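PDB 3EMF: Hia (Adhesin) from Haemophilus influenzae, which probably mediates adhesion to host cells as a trimeric autotransporter of the outer membrane, this chain covering its binding domain BD2. Local coordinates for residues A[5-10]-A[60-65]; A[41-44]-A[50-53]; A[99-104]-A[110-115]. All blocks are in the same frame, centred on the assembly; numbering follows the deposited sequence.

Contact 1: residues A[5-10]-A[60-65]; sequences VTNKLK and VGNLRK
Asn7 and Leu9 of the N-terminal loop reach the side chain of Asn62 on the short helix 60-63. Loop 5-10 lies in the N-terminal domain of BD2, the binding domain of this trimeric adhesin, and packs on that helix. The contact ties an irregular loop to a helix buried near the subunit interfaces. Asn7 is the first residue of the loop to cross. Ahead of it, Val5 and Thr6 pack on Ala57 and Asn55 of the second subunit. The CG of Asn7 stands between the backbone N and the carbonyl carbon (chi1 63°), which turns the amide to the helix. The amides of Asn7 and Asn62 approach from opposite directions and are nearly coplanar, with planes 9° apart. Asn7 ND2 also gives a hydrogen bond to Ala57 O of the same chain. Asn7 OD1 turns back on its own loop and takes a weak hydrogen bond from Leu9 N at 3.3 Å. This bond spans two residues of the loop and links the two that touch the helix. Leu9 points toward the helix and crosses the Asn62 side chain at about a right angle. Val60 of the third subunit packs on both Asn7 and Leu9, so the contact lies against a neighbouring chain. The methyl Leu9 CD1 ends 3.8 Å from Asn62 CG.

Contact 2: residues A[41-44]-A[50-53]; sequences LNEK and LLVE
Leu50 lays its side chain against Asn42 and Lys44, where two irregular segments of the N-terminal domain of BD2 meet in a single backbone bridge. The bridge pairs Leu50 with Lys44, their CA atoms 4.3 Å apart. The CG of Leu50 lies beside its backbone N, anti to the carbonyl carbon (chi1 -66°). From there the CD2 branch carries the contact. Leu50 CD2 comes within 3.4 Å of Asn42 ND2, and the same methyl is 3.7 Å from Lys44 NZ. The lysine reaches it because its chain bends at the last torsion, chi4 44°. Leu50 CA also makes a CA-H...O contact to Glu43 O. Next comes Leu51, whose backbone N donates to Glu43 O at 2.9 Å. The placing of the Leu51 side chain is doubtful. Val52 joins through water 1. The water donates to Glu43 O at 2.8 Å and accepts from Val52 N at 2.9 Å. Val52 O and Leu41 O both bind NH2 of Arg64 of the third subunit, so both segments also meet a neighbouring chain. The carbonyl of Glu43 thus takes a direct bond and a water bond, along with the CA-H contact. The join rests mainly on this carbonyl, which is satisfied by Leu51 N and by the water to Val52 N. The side chains add mainly van der Waals contact at Leu50 CD2.

Contact 3: residues A[99-104]-A[110-115]; sequences QVTSTS and TITFAL
The Phe113 ring meets Val100 CG2 obliquely, with Phe113 CD2 3.8 Å from that methyl. The two side chains lie side by side on one face of an antiparallel beta hairpin, strands 99-105 and 108-114 of the Trp ring domain. The ring also meets Phe113 of the second subunit, with planes at about 60°, and Phe113 of the third subunit edge-to-face. The Phe113 rings of the three subunits thus meet, consistent with a place near the trimer axis. Val100 and Ile111 extend the apolar patch, with Val100 CG1 3.7 Å from Ile111 CG2. Further along, Ile111 CD1 rests 3.6 Å from Ser102 CB. Ser102 OG is hydrogen-bonded to Ser72 OG of the second subunit. Gln99, Thr101, Thr103, Thr110, Thr112 and Ala114 occupy the other face. The backbones are joined by six hydrogen bonds, two for each of the pairs Gln99-Ala114, Thr101-Thr112 and Thr103-Thr110. Val100-Phe113 and Ser102-Ile111 are the non-hydrogen-bonded pairs between them. The strand containing Thr110 to Phe113 also pairs in parallel with a strand of the second subunit, so the sheet continues across the interface. Waters bridge the threonine face. Thr101 OG1 sits between its backbone N and carbonyl carbon (chi1 48°), near the neighbouring strand, and water 2 links it to Thr112 O. Water 3 lies 3.2 Å from Thr103 OG1 and 2.9 Å from Thr110 OG1.

Overall arrangement
Contacts 1 and 2 lie together in the loop-rich N-terminal part, with centres 13 Å apart. Contact 2 is nested inside the long loop that contact 1 closes. They touch, with Leu9 packing on Val52 and Leu41, and Lys10 on Glu43. Both also meet the third subunit, and contacts 1 and 3 both touch the second. Contact 3 follows later in the chain, on the hairpin of strands 99-105 and 108-114 in the Trp ring domain. It lies across the chain's centre, 36 Å from contact 1 and 39 Å from contact 2 between centres, and touches neither. Trimer contacts thus occur in both the N-terminal domain and the Trp ring domain of BD2.

Contact 1: residues A[5-10]-A[60-65]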
loop_
_atom_site.group_PDB
_atom_site.type_symbol
_atom_site.label_atom_id
_atom_site.label_comp_id
_atom_site.label_asym_id
_atom_site.label_seq_id
_atom_site.Cartn_x
_atom_site.Cartn_y
_atom_site.Cartn_z
ATOM N N VAL A 5 -11.869 -6.495 -20.439
ATOM C CA VAL A 5 -12.309 -5.297 -19.736
ATOM C C VAL A 5 -11.209 -4.247 -19.745
ATOM O O VAL A 5 -10.052 -4.541 -19.439
ATOM C CB VAL A 5 -12.678 -5.612 -18.268
ATOM C CG1 VAL A 5 -12.966 -4.328 -17.492
ATOM C CG2 VAL A 5 -13.857 -6.572 -18.206
ATOM N N THR A 6 -11.576 -3.018 -20.087
ATOM C CA THR A 6 -10.627 -1.910 -20.106
ATOM C C THR A 6 -11.235 -0.657 -19.479
ATOM O O THR A 6 -12.444 -0.557 -19.334
ATOM C CB THR A 6 -10.190 -1.574 -21.544
ATOM O OG1 THR A 6 -11.291 -0.996 -22.266
ATOM C CG2 THR A 6 -9.721 -2.832 -22.262
ATOM N N ASN A 7 -10.385 0.285 -19.088
ATOM C CA ASN A 7 -10.856 1.614 -18.730
ATOM C C ASN A 7 -9.828 2.654 -19.162
ATOM O O ASN A 7 -8.798 2.298 -19.729
ATOM C CB ASN A 7 -11.248 1.709 -17.240
ATOM C CG ASN A 7 -10.089 1.464 -16.304
ATOM O OD1 ASN A 7 -8.959 1.852 -16.593
ATOM N ND2 ASN A 7 -10.367 0.829 -15.162
ATOM N N LYS A 8 -10.116 3.930 -18.926
ATOM C CA LYS A 8 -9.312 5.013 -19.497
ATOM C C LYS A 8 -8.279 5.590 -18.530
ATOM O O LYS A 8 -7.624 6.572 -18.845
ATOM C CB LYS A 8 -10.225 6.140 -20.003
ATOM C CG LYS A 8 -10.797 5.943 -21.399
ATOM C CD LYS A 8 -11.799 7.058 -21.715
ATOM C CE LYS A 8 -12.232 7.059 -23.178
ATOM N NZ LYS A 8 -13.005 8.294 -23.541
ATOM N N LEU A 9 -8.125 4.974 -17.360
ATOM C CA LEU A 9 -7.122 5.410 -16.387
ATOM C C LEU A 9 -5.707 5.450 -16.952
ATOM O O LEU A 9 -5.250 4.500 -17.602
ATOM C CB LEU A 9 -7.121 4.496 -15.152
ATOM C CG LEU A 9 -8.378 4.500 -14.284
ATOM C CD1 LEU A 9 -8.310 3.371 -13.229
ATOM C CD2 LEU A 9 -8.586 5.878 -13.638
ATOM N N LYS A 10 -5.003 6.537 -16.654
ATOM C CA LYS A 10 -3.608 6.686 -17.070
ATOM C C LYS A 10 -2.710 6.551 -15.857
ATOM O O LYS A 10 -3.178 6.515 -14.719
ATOM C CB LYS A 10 -3.371 8.056 -17.707
ATOM C CG LYS A 10 -4.384 8.455 -18.770
ATOM C CD LYS A 10 -4.140 9.885 -19.252
ATOM C CE LYS A 10 -5.216 10.333 -20.239
ATOM N NZ LYS A 10 -5.221 9.495 -21.478
ATOM N N VAL A 60 -7.167 -5.767 -13.796
ATOM C CA VAL A 60 -5.950 -6.313 -13.203
ATOM C C VAL A 60 -4.769 -5.419 -13.568
ATOM O O VAL A 60 -3.896 -5.200 -12.753
ATOM C CB VAL A 60 -5.716 -7.779 -13.631
ATOM C CG1 VAL A 60 -4.386 -8.309 -13.068
ATOM C CG2 VAL A 60 -6.906 -8.646 -13.171
ATOM N N GLY A 61 -4.755 -4.869 -14.785
ATOM C CA GLY A 61 -3.744 -3.889 -15.118
ATOM C C GLY A 61 -3.700 -2.715 -14.141
ATOM O O GLY A 61 -2.626 -2.191 -13.822
ATOM N N ASN A 62 -4.866 -2.286 -13.674
ATOM C CA ASN A 62 -4.941 -1.214 -12.684
ATOM C C ASN A 62 -4.261 -1.633 -11.374
ATOM O O ASN A 62 -3.524 -0.856 -10.776
ATOM C CB ASN A 62 -6.395 -0.842 -12.375
ATOM C CG ASN A 62 -7.134 -0.196 -13.541
ATOM O OD1 ASN A 62 -6.542 0.387 -14.459
ATOM N ND2 ASN A 62 -8.471 -0.291 -13.494
ATOM N N LEU A 63 -4.514 -2.862 -10.922
ATOM C CA LEU A 63 -3.921 -3.339 -9.663
ATOM C C LEU A 63 -2.412 -3.300 -9.746
ATOM O O LEU A 63 -1.747 -3.060 -8.744
ATOM C CB LEU A 63 -4.348 -4.766 -9.349
ATOM C CG LEU A 63 -5.853 -5.044 -9.386
ATOM C CD1 LEU A 63 -6.153 -6.457 -8.903
ATOM C CD2 LEU A 63 -6.550 -4.029 -8.543
ATOM N N ARG A 64 -1.884 -3.523 -10.958
ATOM C CA ARG A 64 -0.451 -3.618 -11.162
ATOM C C ARG A 64 0.197 -2.246 -11.082
ATOM O O ARG A 64 1.412 -2.133 -11.064
ATOM C CB ARG A 64 -0.130 -4.289 -12.502
ATOM C CG ARG A 64 -0.585 -5.742 -12.570
ATOM C CD ARG A 64 -0.163 -6.429 -13.851
ATOM N NE ARG A 64 -0.375 -7.867 -13.739
ATOM C CZ ARG A 64 -1.084 -8.592 -14.591
ATOM N NH1 ARG A 64 -1.637 -8.023 -15.656
ATOM N NH2 ARG A 64 -1.227 -9.892 -14.385
ATOM N N LYS A 65 -0.621 -1.202 -11.028
ATOM C CA LYS A 65 -0.098 0.158 -10.971
ATOM C C LYS A 65 -0.414 0.853 -9.654
ATOM O O LYS A 65 -0.152 2.044 -9.493
ATOM C CB LYS A 65 -0.645 0.988 -12.129
ATOM C CG LYS A 65 -0.259 0.466 -13.490
ATOM C CD LYS A 65 -0.648 1.495 -14.550
ATOM C CE LYS A 65 -0.131 1.078 -15.928
ATOM N NZ LYS A 65 -0.653 -0.258 -16.343
#

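Contact 2: residues A[41-44]-A[50-53]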
loop_
_atom_site.group_PDB
_atom_site.type_symbol
_atom_site.label_atom_id
_atom_site.label_comp_id
_atom_site.label_asym_id
_atom_site.label_seq_id
_atom_site.Cartn_x
_atom_site.Cartn_y
_atom_site.Cartn_z
ATOM N N LEU A 41 -5.391 8.019 -10.285
ATOM C CA LEU A 41 -6.795 7.810 -9.973
ATOM C C LEU A 41 -7.594 9.108 -9.985
ATOM O O LEU A 41 -8.816 9.091 -10.122
ATOM C CB LEU A 41 -6.940 7.089 -8.625
ATOM C CG LEU A 41 -6.662 5.587 -8.661
ATOM C CD1 LEU A 41 -6.743 4.997 -7.257
ATOM C CD2 LEU A 41 -7.637 4.876 -9.592
ATOM N N ASN A 42 -6.906 10.236 -9.871
ATOM C CA ASN A 42 -7.593 11.502 -9.637
ATOM C C ASN A 42 -7.596 12.467 -10.821
ATOM O O ASN A 42 -7.697 13.682 -10.633
ATOM C CB ASN A 42 -6.992 12.186 -8.413
ATOM C CG ASN A 42 -7.961 13.141 -7.753
ATOM O OD1 ASN A 42 -7.569 14.203 -7.266
ATOM N ND2 ASN A 42 -9.238 12.778 -7.746
ATOM N N GLU A 43 -7.508 11.931 -12.037
ATOM C CA GLU A 43 -7.464 12.773 -13.238
ATOM C C GLU A 43 -8.834 13.366 -13.605
ATOM O O GLU A 43 -9.845 12.661 -13.673
ATOM C CB GLU A 43 -6.867 12.012 -14.427
ATOM C CG GLU A 43 -6.321 12.920 -15.540
ATOM C CD GLU A 43 -5.584 12.150 -16.642
ATOM O OE1 GLU A 43 -5.598 10.900 -16.613
ATOM O OE2 GLU A 43 -4.994 12.792 -17.542
ATOM N N LYS A 44 -8.845 14.668 -13.862
ATOM C CA LYS A 44 -10.089 15.407 -14.102
ATOM C C LYS A 44 -10.190 15.919 -15.530
ATOM O O LYS A 44 -9.187 15.967 -16.257
ATOM C CB LYS A 44 -10.186 16.576 -13.124
ATOM C CG LYS A 44 -10.555 16.133 -11.732
ATOM C CD LYS A 44 -10.228 17.185 -10.705
ATOM C CE LYS A 44 -11.042 16.938 -9.449
ATOM N NZ LYS A 44 -11.038 15.501 -9.103
ATOM N N LEU A 50 -14.109 13.799 -12.585
ATOM C CA LEU A 50 -13.201 12.693 -12.867
ATOM C C LEU A 50 -13.425 12.102 -14.264
ATOM O O LEU A 50 -14.551 11.788 -14.641
ATOM C CB LEU A 50 -13.365 11.617 -11.791
ATOM C CG LEU A 50 -12.946 12.012 -10.369
ATOM C CD1 LEU A 50 -13.513 11.059 -9.311
ATOM C CD2 LEU A 50 -11.434 12.057 -10.273
ATOM N N LEU A 51 -12.349 11.953 -15.035
ATOM C CA LEU A 51 -12.446 11.321 -16.353
ATOM C C LEU A 51 -13.036 9.920 -16.248
ATOM O O LEU A 51 -13.855 9.510 -17.072
ATOM C CB LEU A 51 -11.068 11.221 -17.027
ATOM C CG LEU A 51 -10.592 12.308 -17.998
ATOM C CD1 LEU A 51 -11.765 12.971 -18.722
ATOM C CD2 LEU A 51 -9.771 13.333 -17.264
ATOM N N VAL A 52 -12.586 9.172 -15.246
ATOM C CA VAL A 52 -13.080 7.819 -15.033
ATOM C C VAL A 52 -13.896 7.792 -13.754
ATOM O O VAL A 52 -13.364 8.011 -12.666
ATOM C CB VAL A 52 -11.920 6.782 -14.970
ATOM C CG1 VAL A 52 -12.471 5.378 -14.764
ATOM C CG2 VAL A 52 -11.072 6.844 -16.260
ATOM N N GLU A 53 -15.196 7.549 -13.901
ATOM C CA GLU A 53 -16.129 7.584 -12.795
ATOM C C GLU A 53 -15.918 6.436 -11.808
ATOM O O GLU A 53 -15.397 5.377 -12.158
ATOM C CB GLU A 53 -17.566 7.529 -13.327
ATOM C CG GLU A 53 -18.084 8.850 -13.872
ATOM C CD GLU A 53 -17.504 9.224 -15.242
ATOM O OE1 GLU A 53 -16.885 8.351 -15.901
ATOM O OE2 GLU A 53 -17.685 10.397 -15.656
HETATM O O HOH W 1 -10.217 9.927 -13.699
#

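Contact 3: residues A[99-104]-A[110-115]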
loop_
_atom_site.group_PDB
_atom_site.type_symbol
_atom_site.label_atom_id
_atom_site.label_comp_id
_atom_site.label_asym_id
_atom_site.label_seq_id
_atom_site.Cartn_x
_atom_site.Cartn_y
_atom_site.Cartn_z
ATOM N N GLN A 99 19.057 0.742 16.921
ATOM C CA GLN A 99 18.350 -0.529 17.033
ATOM C C GLN A 99 16.936 -0.389 16.450
ATOM O O GLN A 99 16.236 0.586 16.712
ATOM C CB GLN A 99 18.275 -0.950 18.505
ATOM C CG GLN A 99 18.198 -2.455 18.725
ATOM C CD GLN A 99 18.207 -2.843 20.196
ATOM O OE1 GLN A 99 17.284 -2.502 20.939
ATOM N NE2 GLN A 99 19.247 -3.573 20.619
ATOM N N VAL A 100 16.530 -1.359 15.642
ATOM C CA VAL A 100 15.195 -1.352 15.050
ATOM C C VAL A 100 14.570 -2.706 15.280
ATOM O O VAL A 100 15.145 -3.730 14.915
ATOM C CB VAL A 100 15.227 -1.106 13.516
ATOM C CG1 VAL A 100 13.828 -1.261 12.937
ATOM C CG2 VAL A 100 15.800 0.263 13.197
ATOM N N THR A 101 13.390 -2.706 15.885
ATOM C CA THR A 101 12.691 -3.933 16.226
ATOM C C THR A 101 11.234 -3.794 15.798
ATOM O O THR A 101 10.753 -2.678 15.577
ATOM C CB THR A 101 12.746 -4.196 17.747
ATOM O OG1 THR A 101 12.399 -2.993 18.447
ATOM C CG2 THR A 101 14.153 -4.630 18.181
ATOM N N SER A 102 10.534 -4.921 15.681
ATOM C CA SER A 102 9.128 -4.898 15.292
ATOM C C SER A 102 8.280 -5.930 16.024
ATOM O O SER A 102 8.783 -6.946 16.516
ATOM C CB SER A 102 8.948 -5.060 13.778
ATOM O OG SER A 102 9.493 -6.278 13.295
ATOM N N THR A 103 6.987 -5.641 16.079
ATOM C CA THR A 103 5.992 -6.519 16.663
ATOM C C THR A 103 4.781 -6.444 15.747
ATOM O O THR A 103 4.611 -5.457 15.048
ATOM C CB THR A 103 5.557 -6.027 18.056
ATOM O OG1 THR A 103 4.864 -4.784 17.916
ATOM C CG2 THR A 103 6.756 -5.817 18.966
ATOM N N SER A 104 3.954 -7.488 15.749
ATOM C CA SER A 104 2.707 -7.504 14.987
ATOM C C SER A 104 1.579 -8.150 15.792
ATOM O O SER A 104 1.798 -9.121 16.510
ATOM C CB SER A 104 2.883 -8.246 13.656
ATOM O OG SER A 104 3.410 -7.391 12.658
ATOM N N THR A 110 4.114 -2.622 14.528
ATOM C CA THR A 110 4.893 -1.579 15.190
ATOM C C THR A 110 6.383 -1.679 14.893
ATOM O O THR A 110 6.997 -2.723 15.097
ATOM C CB THR A 110 4.703 -1.631 16.717
ATOM O OG1 THR A 110 3.321 -1.460 17.011
ATOM C CG2 THR A 110 5.494 -0.520 17.405
ATOM N N ILE A 111 6.954 -0.591 14.399
ATOM C CA ILE A 111 8.389 -0.493 14.274
ATOM C C ILE A 111 8.919 0.448 15.346
ATOM O O ILE A 111 8.454 1.575 15.482
ATOM C CB ILE A 111 8.819 0.024 12.891
ATOM C CG1 ILE A 111 8.130 -0.764 11.780
ATOM C CG2 ILE A 111 10.323 -0.078 12.774
ATOM C CD1 ILE A 111 8.679 -2.168 11.600
ATOM N N THR A 112 9.898 -0.025 16.106
ATOM C CA THR A 112 10.390 0.712 17.254
ATOM C C THR A 112 11.858 1.037 17.085
ATOM O O THR A 112 12.649 0.175 16.702
ATOM C CB THR A 112 10.227 -0.122 18.530
ATOM O OG1 THR A 112 8.847 -0.454 18.703
ATOM C CG2 THR A 112 10.736 0.651 19.754
ATOM N N PHE A 113 12.219 2.279 17.393
ATOM C CA PHE A 113 13.577 2.757 17.185
ATOM C C PHE A 113 14.213 3.136 18.504
ATOM O O PHE A 113 13.627 3.877 19.283
ATOM C CB PHE A 113 13.574 3.973 16.263
ATOM C CG PHE A 113 12.979 3.700 14.932
ATOM C CD1 PHE A 113 11.602 3.687 14.767
ATOM C CD2 PHE A 113 13.789 3.415 13.848
ATOM C CE1 PHE A 113 11.044 3.421 13.543
ATOM C CE2 PHE A 113 13.235 3.151 12.624
ATOM C CZ PHE A 113 11.856 3.154 12.470
ATOM N N ALA A 114 15.419 2.632 18.739
ATOM C CA ALA A 114 16.117 2.890 19.988
ATOM C C ALA A 114 17.621 2.938 19.739
ATOM O O ALA A 114 18.071 2.641 18.640
ATOM C CB ALA A 114 15.770 1.817 21.011
ATOM N N LEU A 115 18.392 3.302 20.757
ATOM C CA LEU A 115 19.845 3.379 20.624
ATOM C C LEU A 115 20.510 2.016 20.789
ATOM O O LEU A 115 20.306 1.341 21.802
ATOM C CB LEU A 115 20.412 4.355 21.645
ATOM C CG LEU A 115 20.424 5.834 21.266
ATOM C CD1 LEU A 115 19.192 6.207 20.473
ATOM C CD2 LEU A 115 20.552 6.693 22.520
HETATM O O HOH W 2 14.176 -1.005 19.068
HETATM O O HOH W 3 1.854 -4.018 17.090
#